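Local coordinates for glucan-binding protein C, GbpC (Streptococcus mutans UA159, PDB 5UQZ), which probably binds glucan and, as a cell-wall-anchored protein, mediates both sucrose-independent and sucrose-dependent adherence, and also holds a calcium ion, at residues Q98-D103 with P324-F329; F124-K127 with Q131-V134; T157-T162 with P311-V316; I180-Q185 with D193-T198. One frame throughout, in Å; residues are numbered along the deposited sequence.

Contact 1: residues Q98-D103 with P324-F329; sequences QQYNTD and PTTIWF
Y100 rests on T326 by a single methyl group: T326 CG2 comes within 3.7 Å of Y100 CB and also touches the start of the ring, 3.9 Å from CG. The two side chains meet at about a right angle. In T326 the hydroxyl takes the place between backbone N and carbonyl carbon (chi1 60°), which leaves CG2 beside the N as the part that meets the tyrosine. N101 and P324 make the second touch, N101 CB lying 3.8 Å from P324 CG. A proline suits this spot because its ring gives N101 a firm apolar surface without a long side chain.

N101 is held by its own amide. N101 ND2 donates to Q98 OE1 (3.2 Å) nearly straight, at 164°, with the acceptor close to the plane of the asparagine amide. N101 OD1 accepts from the backbone N of D103 at 2.9 Å, the donor standing above the carbonyl plane. Asparagine serves both because it carries a donor and an acceptor on one flat group. Further out, the Y100 ring stacks on F181, and T102 OG1 and D103 OD2 hydrogen-bond to Q185, just past strand 180-184. The whole is an Asx turn just beyond helix 96-99, packed on P324 and on strand 325-329, an outermost strand of a four-stranded antiparallel sheet, with the T326 side chain about 6 Å from that of the calcium ligand E237.

Contact 2: residues F124-K127 with Q131-V134; sequences FKMK and QISV
Strands 122-127 and 132-137 run roughly antiparallel here, but the closest CA atoms, those of M126 and I132, are still 8.5 Å apart, so the segments meet through side chains and not as paired strands. I132 reaches across with its CD1 methyl, which is 3.7 Å from F124 CE1 and equally near to CZ of the same ring. The phenylalanine and the isoleucine meet head-on between the two strands, and the methyl arrives obliquely to the ring. F124 CG sits between its own backbone N and carbonyl carbon (chi1 50°).

Two strands joined by a short turn yet belonging to different sheets make a beta-arch: 122-127 pairs with 167-172 in the four-stranded sheet, whereas 132-137 lies between 73-77 and 151-160 in the larger one. The apolar filling of this arch is completed by M126, whose CE stands 4.1 Å from I132 CD1, the two side chains crossing at about a right angle. A bend at its last torsion (chi3 81°) sets this methyl apart from the line of the chain. M126 CG meanwhile lies at the edge of the F124 ring, in its plane. Flexible, unbranched methionine suits such a fit, while beta-branched isoleucine favours the extended backbone. V79 touches both F124 and I132, and Y156 packs on M126.

Contact 3: residues T157-T162 with P311-V316; sequences TLNSST and PFTFTV
N159 and T313 face each other across the strand that separates them, with N159 ND2 3.8 Å from the methyl T313 CG2. This is the closer part of the contact, and it is plain packing of an amide nitrogen on a methyl group. The two side chains meet head-on over the middle strand. T313 holds CG2 anti to its backbone N (chi1 -59° for OG1), and this turns the methyl to the asparagine while OG1, beside the backbone N, bonds to T198 OG1. The strand between also satisfies the asparagine: N159 ND2 bonds to T198 OG1 and S196 OG. T198 therefore links both sides, and T313 suits a place that needs a polar and an apolar end together.

The other end is looser. T162 CG2 comes only to 4.4 Å from the backbone oxygen V316 O, and here the CA atoms of T162 and V316, the nearest pair of the two segments, are 9.0 Å apart. T162 OG1 is not idle, since it bonds to Q185 O, and V316 packs on T325 and I327 of strand 325-329. N159 and T313 are partly exposed, whereas T162 and V316 are buried, so the closer touch lies on the more open side and the looser one in the interior. The touching parts run almost parallel, 2° apart, as expected for strands 151-160 and 312-319, which both pair antiparallel with 194-204: second neighbours in the large sheet of a beta-supersandwich, where the V316 side chain lies about 4 Å from that of the calcium ligand E237 and about 7 Å from the calcium ion.

Contact 4: residues I180-Q185 with D193-T198; sequences IFIGAQ and DKISVT
I182 and I195 lie side by side, pointing at each other's strand; I182 meets its neighbours with CD1, I195 with CG2 and CD1. I182 extends CD1 to 4.0 Å from I195 CG2, and the same methyl reaches V197 CG2 at 3.7 Å, where the two side chains meet at a slant. It gets there because both of its torsions are extended (chi1 -175°), a chain form that spends the full length of the side chain across the gap. I195 answers with its own longer branch: CG1 sits beside the backbone N (chi1 -69°), and I195 CD1 lands against the opposing backbone, 3.7 Å from G183 CA and the same from A184 N. A184 CB is 4.1 Å from I195 CD1.

Because G183 has no side chain and A184 only a methyl, I195 CD1 can lie against the main chain. The strands 180-184 and 194-198 approach to 8.4 Å between axes and run at 145°, from different sheets packed face to face. L158 touches both I182 and I195, and F314 packs on V197, widening the same core.

All five touching residues are buried. The contacts between side chains are all methyl to methyl, and I195 CD1 also packs on the main chain, which implies that the two sheets are held together here by shape and the hydrophobic effect, with backbone groups of strand 180-184 paired within its own sheet.

Overall arrangement
Along the chain, contact 1 closes the longest loop and encloses the others: contact 2 comes first, then contact 3, with contact 4 nested inside contact 3. All lie in the glucan-binding protein C family region. Contacts 3 and 4 are nearest, their centres about 6 Å apart, and share the large sheet through strands 151-160, 194-204 and 312-319. The centre of contact 1, on strand 325-329, is about 8 Å from that of contact 4 and about 16 Å from that of contact 2, at the other outermost strand of the four-stranded sheet. Contacts 2 and 4 bridge the two sheets, contact 3 lies within the large one, and contact 1 packs the segment after helix 96-99 on the smaller one, with the calcium site beside contacts 1 and 3.

Contact 1: residues Q98-D103 with P324-F329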
loop_
_atom_site.group_PDB
_atom_site.type_symbol
_atom_site.label_atom_id
_atom_site.label_comp_id
_atom_site.label_asym_id
_atom_site.label_seq_id
_atom_site.Cartn_x
_atom_site.Cartn_y
_atom_site.Cartn_z
ATOM N N GLN A 98 2.436 -10.185 15.184
ATOM C CA GLN A 98 3.407 -10.730 16.129
ATOM C C GLN A 98 4.814 -10.720 15.558
ATOM O O GLN A 98 5.777 -10.539 16.310
ATOM C CB GLN A 98 3.056 -12.148 16.538
ATOM C CG GLN A 98 1.822 -12.271 17.449
ATOM C CD GLN A 98 1.897 -11.497 18.798
ATOM O OE1 GLN A 98 2.930 -10.965 19.205
ATOM N NE2 GLN A 98 0.767 -11.457 19.492
ATOM N N GLN A 99 4.966 -10.948 14.250
ATOM C CA GLN A 99 6.290 -10.868 13.647
ATOM C C GLN A 99 6.915 -9.499 13.849
ATOM O O GLN A 99 8.141 -9.391 13.924
ATOM C CB GLN A 99 6.170 -11.175 12.169
ATOM C CG GLN A 99 7.444 -11.410 11.474
ATOM C CD GLN A 99 7.186 -12.042 10.122
ATOM O OE1 GLN A 99 6.273 -12.879 9.965
ATOM N NE2 GLN A 99 7.961 -11.655 9.152
ATOM N N TYR A 100 6.097 -8.446 13.915
ATOM C CA TYR A 100 6.606 -7.105 14.124
ATOM C C TYR A 100 6.439 -6.652 15.564
ATOM O O TYR A 100 6.648 -5.472 15.857
ATOM C CB TYR A 100 5.966 -6.127 13.145
ATOM C CG TYR A 100 6.568 -6.299 11.752
ATOM C CD1 TYR A 100 7.715 -5.579 11.377
ATOM C CD2 TYR A 100 6.038 -7.219 10.856
ATOM C CE1 TYR A 100 8.255 -5.738 10.117
ATOM C CE2 TYR A 100 6.570 -7.386 9.600
ATOM C CZ TYR A 100 7.719 -6.664 9.241
ATOM O OH TYR A 100 8.246 -6.801 7.983
ATOM N N ASN A 101 6.130 -7.560 16.475
ATOM C CA ASN A 101 6.063 -7.210 17.887
ATOM C C ASN A 101 7.486 -7.193 18.431
ATOM O O ASN A 101 8.052 -8.231 18.751
ATOM C CB ASN A 101 5.186 -8.195 18.640
ATOM C CG ASN A 101 5.062 -7.822 20.095
ATOM O OD1 ASN A 101 5.770 -6.922 20.583
ATOM N ND2 ASN A 101 4.148 -8.476 20.808
ATOM N N THR A 102 8.089 -5.998 18.514
ATOM C CA THR A 102 9.471 -5.878 18.972
ATOM C C THR A 102 9.660 -6.356 20.403
ATOM O O THR A 102 10.810 -6.605 20.805
ATOM C CB THR A 102 9.976 -4.445 18.753
ATOM O OG1 THR A 102 8.991 -3.509 19.225
ATOM C CG2 THR A 102 10.208 -4.167 17.269
ATOM N N ASP A 103 8.589 -6.499 21.189
ATOM C CA ASP A 103 8.752 -7.080 22.525
ATOM C C ASP A 103 9.213 -8.537 22.454
ATOM O O ASP A 103 9.703 -9.077 23.458
ATOM C CB ASP A 103 7.402 -7.131 23.244
ATOM C CG ASP A 103 6.881 -5.769 23.669
ATOM O OD1 ASP A 103 7.600 -4.767 23.595
ATOM O OD2 ASP A 103 5.724 -5.727 24.134
ATOM N N PRO A 324 0.641 -4.205 17.679
ATOM C CA PRO A 324 1.818 -3.688 16.954
ATOM C C PRO A 324 1.430 -2.895 15.719
ATOM O O PRO A 324 0.438 -3.212 15.036
ATOM C CB PRO A 324 2.590 -4.964 16.590
ATOM C CG PRO A 324 2.279 -5.894 17.741
ATOM C CD PRO A 324 0.804 -5.632 18.054
ATOM N N THR A 325 2.188 -1.820 15.482
ATOM C CA THR A 325 1.961 -0.917 14.359
ATOM C C THR A 325 2.829 -1.367 13.195
ATOM O O THR A 325 4.039 -1.550 13.365
ATOM C CB THR A 325 2.379 0.495 14.752
ATOM O OG1 THR A 325 1.536 0.929 15.833
ATOM C CG2 THR A 325 2.206 1.490 13.618
ATOM N N THR A 326 2.231 -1.532 12.016
ATOM C CA THR A 326 2.956 -1.945 10.810
ATOM C C THR A 326 2.520 -1.118 9.626
ATOM O O THR A 326 1.388 -0.632 9.577
ATOM C CB THR A 326 2.692 -3.428 10.494
ATOM O OG1 THR A 326 1.294 -3.641 10.289
ATOM C CG2 THR A 326 3.159 -4.330 11.630
ATOM N N ILE A 327 3.386 -1.061 8.619
ATOM C CA ILE A 327 3.040 -0.530 7.308
ATOM C C ILE A 327 3.970 -1.147 6.286
ATOM O O ILE A 327 5.197 -1.227 6.505
ATOM C CB ILE A 327 3.100 1.017 7.266
ATOM C CG1 ILE A 327 2.552 1.538 5.921
ATOM C CG2 ILE A 327 4.475 1.559 7.555
ATOM C CD1 ILE A 327 2.474 3.116 5.853
ATOM N N TRP A 328 3.411 -1.537 5.135
ATOM C CA TRP A 328 4.207 -1.879 3.966
ATOM C C TRP A 328 4.145 -0.640 3.094
ATOM O O TRP A 328 3.122 -0.376 2.447
ATOM C CB TRP A 328 3.652 -3.079 3.227
ATOM C CG TRP A 328 4.479 -3.488 2.047
ATOM C CD1 TRP A 328 5.594 -2.841 1.497
ATOM C CD2 TRP A 328 4.320 -4.677 1.299
ATOM N NE1 TRP A 328 6.050 -3.527 0.415
ATOM C CE2 TRP A 328 5.305 -4.669 0.282
ATOM C CE3 TRP A 328 3.406 -5.735 1.365
ATOM C CZ2 TRP A 328 5.423 -5.698 -0.650
ATOM C CZ3 TRP A 328 3.526 -6.752 0.448
ATOM C CH2 TRP A 328 4.533 -6.723 -0.551
ATOM N N PHE A 329 5.201 0.179 3.137
ATOM C CA PHE A 329 5.209 1.398 2.342
ATOM C C PHE A 329 6.021 1.126 1.102
ATOM O O PHE A 329 7.216 0.836 1.198
ATOM C CB PHE A 329 5.846 2.560 3.121
ATOM C CG PHE A 329 5.836 3.821 2.331
ATOM C CD1 PHE A 329 4.703 4.610 2.292
ATOM C CD2 PHE A 329 6.930 4.177 1.556
ATOM C CE1 PHE A 329 4.669 5.752 1.475
ATOM C CE2 PHE A 329 6.888 5.313 0.766
ATOM C CZ PHE A 329 5.763 6.102 0.726
#

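Contact 2: residues F124-K127 with Q131-V134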
loop_
_atom_site.group_PDB
_atom_site.type_symbol
_atom_site.label_atom_id
_atom_site.label_comp_id
_atom_site.label_asym_id
_atom_site.label_seq_id
_atom_site.Cartn_x
_atom_site.Cartn_y
_atom_site.Cartn_z
ATOM N N PHE A 124 16.414 -6.120 9.481
ATOM C CA PHE A 124 17.244 -5.419 10.445
ATOM C C PHE A 124 16.368 -4.535 11.309
ATOM O O PHE A 124 15.215 -4.257 10.973
ATOM C CB PHE A 124 18.365 -4.579 9.785
ATOM C CG PHE A 124 17.903 -3.678 8.675
ATOM C CD1 PHE A 124 17.358 -2.432 8.937
ATOM C CD2 PHE A 124 18.034 -4.094 7.358
ATOM C CE1 PHE A 124 16.960 -1.598 7.863
ATOM C CE2 PHE A 124 17.637 -3.279 6.314
ATOM C CZ PHE A 124 17.105 -2.029 6.590
ATOM N N LYS A 125 16.928 -4.089 12.429
ATOM C CA LYS A 125 16.285 -3.092 13.267
ATOM C C LYS A 125 16.868 -1.734 12.919
ATOM O O LYS A 125 18.082 -1.581 12.840
ATOM C CB LYS A 125 16.618 -3.433 14.727
ATOM C CG LYS A 125 15.909 -2.673 15.798
ATOM C CD LYS A 125 16.647 -2.726 17.142
ATOM C CE LYS A 125 16.829 -4.127 17.599
ATOM N NZ LYS A 125 17.261 -4.166 19.044
ATOM N N MET A 126 16.000 -0.770 12.685
ATOM C CA MET A 126 16.444 0.609 12.554
ATOM C C MET A 126 16.404 1.300 13.904
ATOM O O MET A 126 15.640 0.921 14.800
ATOM C CB MET A 126 15.536 1.374 11.592
ATOM C CG MET A 126 15.732 0.990 10.126
ATOM S SD MET A 126 14.708 1.900 8.985
ATOM C CE MET A 126 15.631 3.411 8.812
ATOM N N LYS A 127 17.273 2.304 14.061
ATOM C CA LYS A 127 17.409 3.072 15.288
ATOM C C LYS A 127 17.055 4.523 14.977
ATOM O O LYS A 127 17.526 5.091 13.970
ATOM C CB LYS A 127 18.884 2.952 15.730
ATOM C CG LYS A 127 19.202 3.791 16.956
ATOM C CD LYS A 127 20.600 3.463 17.483
ATOM C CE LYS A 127 20.957 4.389 18.633
ATOM N NZ LYS A 127 22.330 4.146 19.137
ATOM N N GLN A 131 20.595 7.555 9.912
ATOM C CA GLN A 131 20.276 7.404 8.499
ATOM C C GLN A 131 20.997 6.183 7.948
ATOM O O GLN A 131 22.172 5.936 8.272
ATOM C CB GLN A 131 20.701 8.663 7.743
ATOM C CG GLN A 131 20.408 8.625 6.232
ATOM C CD GLN A 131 20.876 9.914 5.563
ATOM O OE1 GLN A 131 20.286 10.985 5.789
ATOM N NE2 GLN A 131 21.924 9.838 4.793
ATOM N N ILE A 132 20.293 5.416 7.130
ATOM C CA ILE A 132 20.894 4.331 6.399
ATOM C C ILE A 132 20.807 4.630 4.914
ATOM O O ILE A 132 19.971 5.416 4.464
ATOM C CB ILE A 132 20.257 2.986 6.746
ATOM C CG1 ILE A 132 18.894 2.823 6.129
ATOM C CG2 ILE A 132 20.237 2.806 8.264
ATOM C CD1 ILE A 132 18.245 1.456 6.275
ATOM N N SER A 133 21.709 4.026 4.142
ATOM C CA SER A 133 21.751 4.230 2.712
ATOM C C SER A 133 21.779 2.888 2.011
ATOM O O SER A 133 22.678 2.083 2.262
ATOM C CB SER A 133 22.976 5.094 2.411
ATOM O OG SER A 133 23.034 5.468 1.079
ATOM N N VAL A 134 20.829 2.678 1.121
ATOM C CA VAL A 134 20.723 1.396 0.429
ATOM C C VAL A 134 20.920 1.629 -1.052
ATOM O O VAL A 134 20.210 2.438 -1.668
ATOM C CB VAL A 134 19.353 0.747 0.673
ATOM C CG1 VAL A 134 19.274 -0.616 -0.003
ATOM C CG2 VAL A 134 19.059 0.639 2.175
#

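Contact 3: residues T157-T162 with P311-V316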
loop_
_atom_site.group_PDB
_atom_site.type_symbol
_atom_site.label_atom_id
_atom_site.label_comp_id
_atom_site.label_asym_id
_atom_site.label_seq_id
_atom_site.Cartn_x
_atom_site.Cartn_y
_atom_site.Cartn_z
ATOM N N THR A 157 15.550 7.100 7.132
ATOM C CA THR A 157 15.835 7.511 8.519
ATOM C C THR A 157 14.566 7.317 9.344
ATOM O O THR A 157 13.518 7.895 9.021
ATOM C CB THR A 157 16.244 8.986 8.611
ATOM O OG1 THR A 157 17.355 9.192 7.740
ATOM C CG2 THR A 157 16.656 9.340 10.037
ATOM N N LEU A 158 14.690 6.549 10.423
ATOM C CA LEU A 158 13.566 6.392 11.353
ATOM C C LEU A 158 13.542 7.608 12.283
ATOM O O LEU A 158 14.537 7.874 12.967
ATOM C CB LEU A 158 13.782 5.112 12.157
ATOM C CG LEU A 158 12.649 4.764 13.143
ATOM C CD1 LEU A 158 11.352 4.376 12.433
ATOM C CD2 LEU A 158 13.090 3.625 14.065
ATOM N N ASN A 159 12.455 8.379 12.271
ATOM C CA ASN A 159 12.391 9.592 13.086
ATOM C C ASN A 159 11.750 9.333 14.441
ATOM O O ASN A 159 11.977 10.083 15.391
ATOM C CB ASN A 159 11.556 10.675 12.386
ATOM C CG ASN A 159 12.124 10.999 11.028
ATOM O OD1 ASN A 159 13.341 11.278 10.905
ATOM N ND2 ASN A 159 11.287 10.923 10.009
ATOM N N SER A 160 10.903 8.327 14.546
ATOM C CA SER A 160 10.192 7.981 15.780
ATOM C C SER A 160 9.644 6.571 15.637
ATOM O O SER A 160 9.498 6.058 14.509
ATOM C CB SER A 160 9.069 8.965 16.092
ATOM O OG SER A 160 8.003 8.879 15.125
ATOM N N SER A 161 9.318 5.966 16.779
ATOM C CA SER A 161 8.698 4.640 16.801
ATOM C C SER A 161 7.490 4.653 17.738
ATOM O O SER A 161 7.331 5.556 18.581
ATOM C CB SER A 161 9.712 3.608 17.311
ATOM O OG SER A 161 9.112 2.346 17.313
ATOM N N THR A 162 6.658 3.610 17.614
ATOM C CA THR A 162 5.589 3.340 18.554
ATOM C C THR A 162 6.055 2.545 19.780
ATOM O O THR A 162 5.256 2.381 20.715
ATOM C CB THR A 162 4.430 2.627 17.854
ATOM O OG1 THR A 162 4.974 1.483 17.191
ATOM C CG2 THR A 162 3.797 3.514 16.802
ATOM N N PRO A 311 13.560 14.822 -0.174
ATOM C CA PRO A 311 13.057 13.848 0.839
ATOM C C PRO A 311 11.556 14.004 1.107
ATOM O O PRO A 311 10.951 15.088 0.954
ATOM C CB PRO A 311 13.864 14.210 2.096
ATOM C CG PRO A 311 15.131 14.842 1.534
ATOM C CD PRO A 311 14.690 15.646 0.319
ATOM N N PHE A 312 10.971 12.885 1.516
ATOM C CA PHE A 312 9.585 12.846 1.942
ATOM C C PHE A 312 9.499 11.888 3.117
ATOM O O PHE A 312 10.406 11.104 3.350
ATOM C CB PHE A 312 8.657 12.442 0.773
ATOM C CG PHE A 312 8.982 11.139 0.160
ATOM C CD1 PHE A 312 9.966 11.067 -0.844
ATOM C CD2 PHE A 312 8.345 9.966 0.563
ATOM C CE1 PHE A 312 10.314 9.843 -1.437
ATOM C CE2 PHE A 312 8.686 8.753 -0.048
ATOM C CZ PHE A 312 9.674 8.699 -1.033
ATOM N N THR A 313 8.395 11.957 3.864
ATOM C CA THR A 313 8.297 11.188 5.108
ATOM C C THR A 313 6.958 10.485 5.189
ATOM O O THR A 313 5.914 11.123 5.035
ATOM C CB THR A 313 8.439 12.137 6.303
ATOM O OG1 THR A 313 9.701 12.804 6.214
ATOM C CG2 THR A 313 8.353 11.386 7.634
ATOM N N PHE A 314 6.955 9.188 5.462
ATOM C CA PHE A 314 5.702 8.494 5.718
ATOM C C PHE A 314 5.574 8.209 7.201
ATOM O O PHE A 314 6.586 8.043 7.911
ATOM C CB PHE A 314 5.552 7.225 4.886
ATOM C CG PHE A 314 6.501 6.078 5.220
ATOM C CD1 PHE A 314 6.175 5.194 6.262
ATOM C CD2 PHE A 314 7.624 5.848 4.461
ATOM C CE1 PHE A 314 7.003 4.120 6.550
ATOM C CE2 PHE A 314 8.456 4.748 4.759
ATOM C CZ PHE A 314 8.141 3.876 5.793
ATOM N N THR A 315 4.327 8.185 7.676
ATOM C CA THR A 315 4.078 7.871 9.070
ATOM C C THR A 315 2.894 6.934 9.209
ATOM O O THR A 315 1.982 6.910 8.371
ATOM C CB THR A 315 3.851 9.115 9.982
ATOM O OG1 THR A 315 2.592 9.706 9.681
ATOM C CG2 THR A 315 4.926 10.174 9.781
ATOM N N VAL A 316 2.888 6.192 10.304
ATOM C CA VAL A 316 1.761 5.349 10.670
ATOM C C VAL A 316 1.638 5.367 12.178
ATOM O O VAL A 316 2.640 5.215 12.900
ATOM C CB VAL A 316 1.883 3.911 10.094
ATOM C CG1 VAL A 316 3.198 3.233 10.502
ATOM C CG2 VAL A 316 0.685 3.080 10.472
#

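Contact 4: residues I180-Q185 with D193-T198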
loop_
_atom_site.group_PDB
_atom_site.type_symbol
_atom_site.label_atom_id
_atom_site.label_comp_id
_atom_site.label_asym_id
_atom_site.label_seq_id
_atom_site.Cartn_x
_atom_site.Cartn_y
_atom_site.Cartn_z
ATOM N N ILE A 180 9.818 -0.976 1.656
ATOM C CA ILE A 180 10.090 -1.469 3.001
ATOM C C ILE A 180 8.791 -1.855 3.698
ATOM O O ILE A 180 7.749 -1.193 3.553
ATOM C CB ILE A 180 10.814 -0.324 3.704
ATOM C CG1 ILE A 180 11.329 -0.600 5.041
ATOM C CG2 ILE A 180 9.973 0.906 3.905
ATOM C CD1 ILE A 180 11.947 0.757 5.613
ATOM N N PHE A 181 8.897 -2.895 4.526
ATOM C CA PHE A 181 7.835 -3.278 5.454
ATOM C C PHE A 181 8.404 -3.043 6.844
ATOM O O PHE A 181 9.461 -3.588 7.167
ATOM C CB PHE A 181 7.424 -4.739 5.225
ATOM C CG PHE A 181 6.083 -5.084 5.746
ATOM C CD1 PHE A 181 5.194 -5.756 4.939
ATOM C CD2 PHE A 181 5.736 -4.829 7.060
ATOM C CE1 PHE A 181 3.933 -6.125 5.405
ATOM C CE2 PHE A 181 4.446 -5.212 7.543
ATOM C CZ PHE A 181 3.565 -5.808 6.703
ATOM N N ILE A 182 7.791 -2.162 7.626
ATOM C CA ILE A 182 8.333 -1.744 8.927
ATOM C C ILE A 182 7.265 -1.860 10.001
ATOM O O ILE A 182 6.066 -1.657 9.741
ATOM C CB ILE A 182 8.941 -0.328 8.802
ATOM C CG1 ILE A 182 9.625 0.117 10.075
ATOM C CG2 ILE A 182 7.915 0.720 8.370
ATOM C CD1 ILE A 182 10.499 1.359 9.922
ATOM N N GLY A 183 7.692 -2.201 11.219
ATOM C CA GLY A 183 6.729 -2.255 12.303
ATOM C C GLY A 183 7.412 -2.303 13.654
ATOM O O GLY A 183 8.619 -2.516 13.762
ATOM N N ALA A 184 6.596 -2.145 14.702
ATOM C CA ALA A 184 7.084 -2.193 16.078
ATOM C C ALA A 184 5.901 -2.426 16.988
ATOM O O ALA A 184 4.761 -2.184 16.623
ATOM C CB ALA A 184 7.748 -0.877 16.443
ATOM N N GLN A 185 6.196 -2.850 18.229
ATOM C CA GLN A 185 5.137 -2.856 19.241
ATOM C C GLN A 185 4.587 -1.443 19.415
ATOM O O GLN A 185 5.313 -0.450 19.222
ATOM C CB GLN A 185 5.703 -3.376 20.572
ATOM C CG GLN A 185 4.700 -3.394 21.743
ATOM C CD GLN A 185 3.458 -4.273 21.459
ATOM O OE1 GLN A 185 2.564 -3.903 20.678
ATOM N NE2 GLN A 185 3.349 -5.400 22.174
ATOM N N ASP A 193 1.667 7.970 19.464
ATOM C CA ASP A 193 2.999 7.712 18.919
ATOM C C ASP A 193 2.861 7.232 17.479
ATOM O O ASP A 193 1.796 6.798 17.050
ATOM C CB ASP A 193 3.694 6.639 19.763
ATOM C CG ASP A 193 3.917 7.109 21.203
ATOM O OD1 ASP A 193 4.233 8.308 21.430
ATOM O OD2 ASP A 193 3.765 6.302 22.139
ATOM N N LYS A 194 3.972 7.294 16.744
ATOM C CA LYS A 194 3.929 6.869 15.345
ATOM C C LYS A 194 5.290 6.313 14.960
ATOM O O LYS A 194 6.328 6.691 15.532
ATOM C CB LYS A 194 3.540 8.001 14.427
ATOM C CG LYS A 194 4.378 9.158 14.456
ATOM C CD LYS A 194 3.615 10.363 13.808
ATOM C CE LYS A 194 4.524 11.575 13.793
ATOM N NZ LYS A 194 3.945 12.706 13.027
ATOM N N ILE A 195 5.289 5.455 13.937
ATOM C CA ILE A 195 6.498 5.152 13.196
ATOM C C ILE A 195 6.573 6.207 12.087
ATOM O O ILE A 195 5.598 6.404 11.334
ATOM C CB ILE A 195 6.436 3.733 12.601
ATOM C CG1 ILE A 195 6.506 2.684 13.717
ATOM C CG2 ILE A 195 7.576 3.499 11.593
ATOM C CD1 ILE A 195 6.257 1.255 13.249
ATOM N N SER A 196 7.724 6.868 11.976
ATOM C CA SER A 196 7.931 7.923 10.979
ATOM C C SER A 196 9.252 7.637 10.286
ATOM O O SER A 196 10.262 7.443 10.970
ATOM C CB SER A 196 8.038 9.268 11.702
ATOM O OG SER A 196 8.456 10.258 10.774
ATOM N N VAL A 197 9.242 7.619 8.948
ATOM C CA VAL A 197 10.465 7.319 8.178
ATOM C C VAL A 197 10.601 8.389 7.092
ATOM O O VAL A 197 9.703 8.545 6.257
ATOM C CB VAL A 197 10.397 5.913 7.531
ATOM C CG1 VAL A 197 11.643 5.658 6.658
ATOM C CG2 VAL A 197 10.303 4.828 8.588
ATOM N N THR A 198 11.743 9.072 7.074
ATOM C CA THR A 198 12.071 9.964 5.980
ATOM C C THR A 198 12.911 9.198 4.961
ATOM O O THR A 198 13.846 8.471 5.318
ATOM C CB THR A 198 12.851 11.185 6.500
ATOM O OG1 THR A 198 12.026 11.919 7.400
ATOM C CG2 THR A 198 13.295 12.107 5.366
#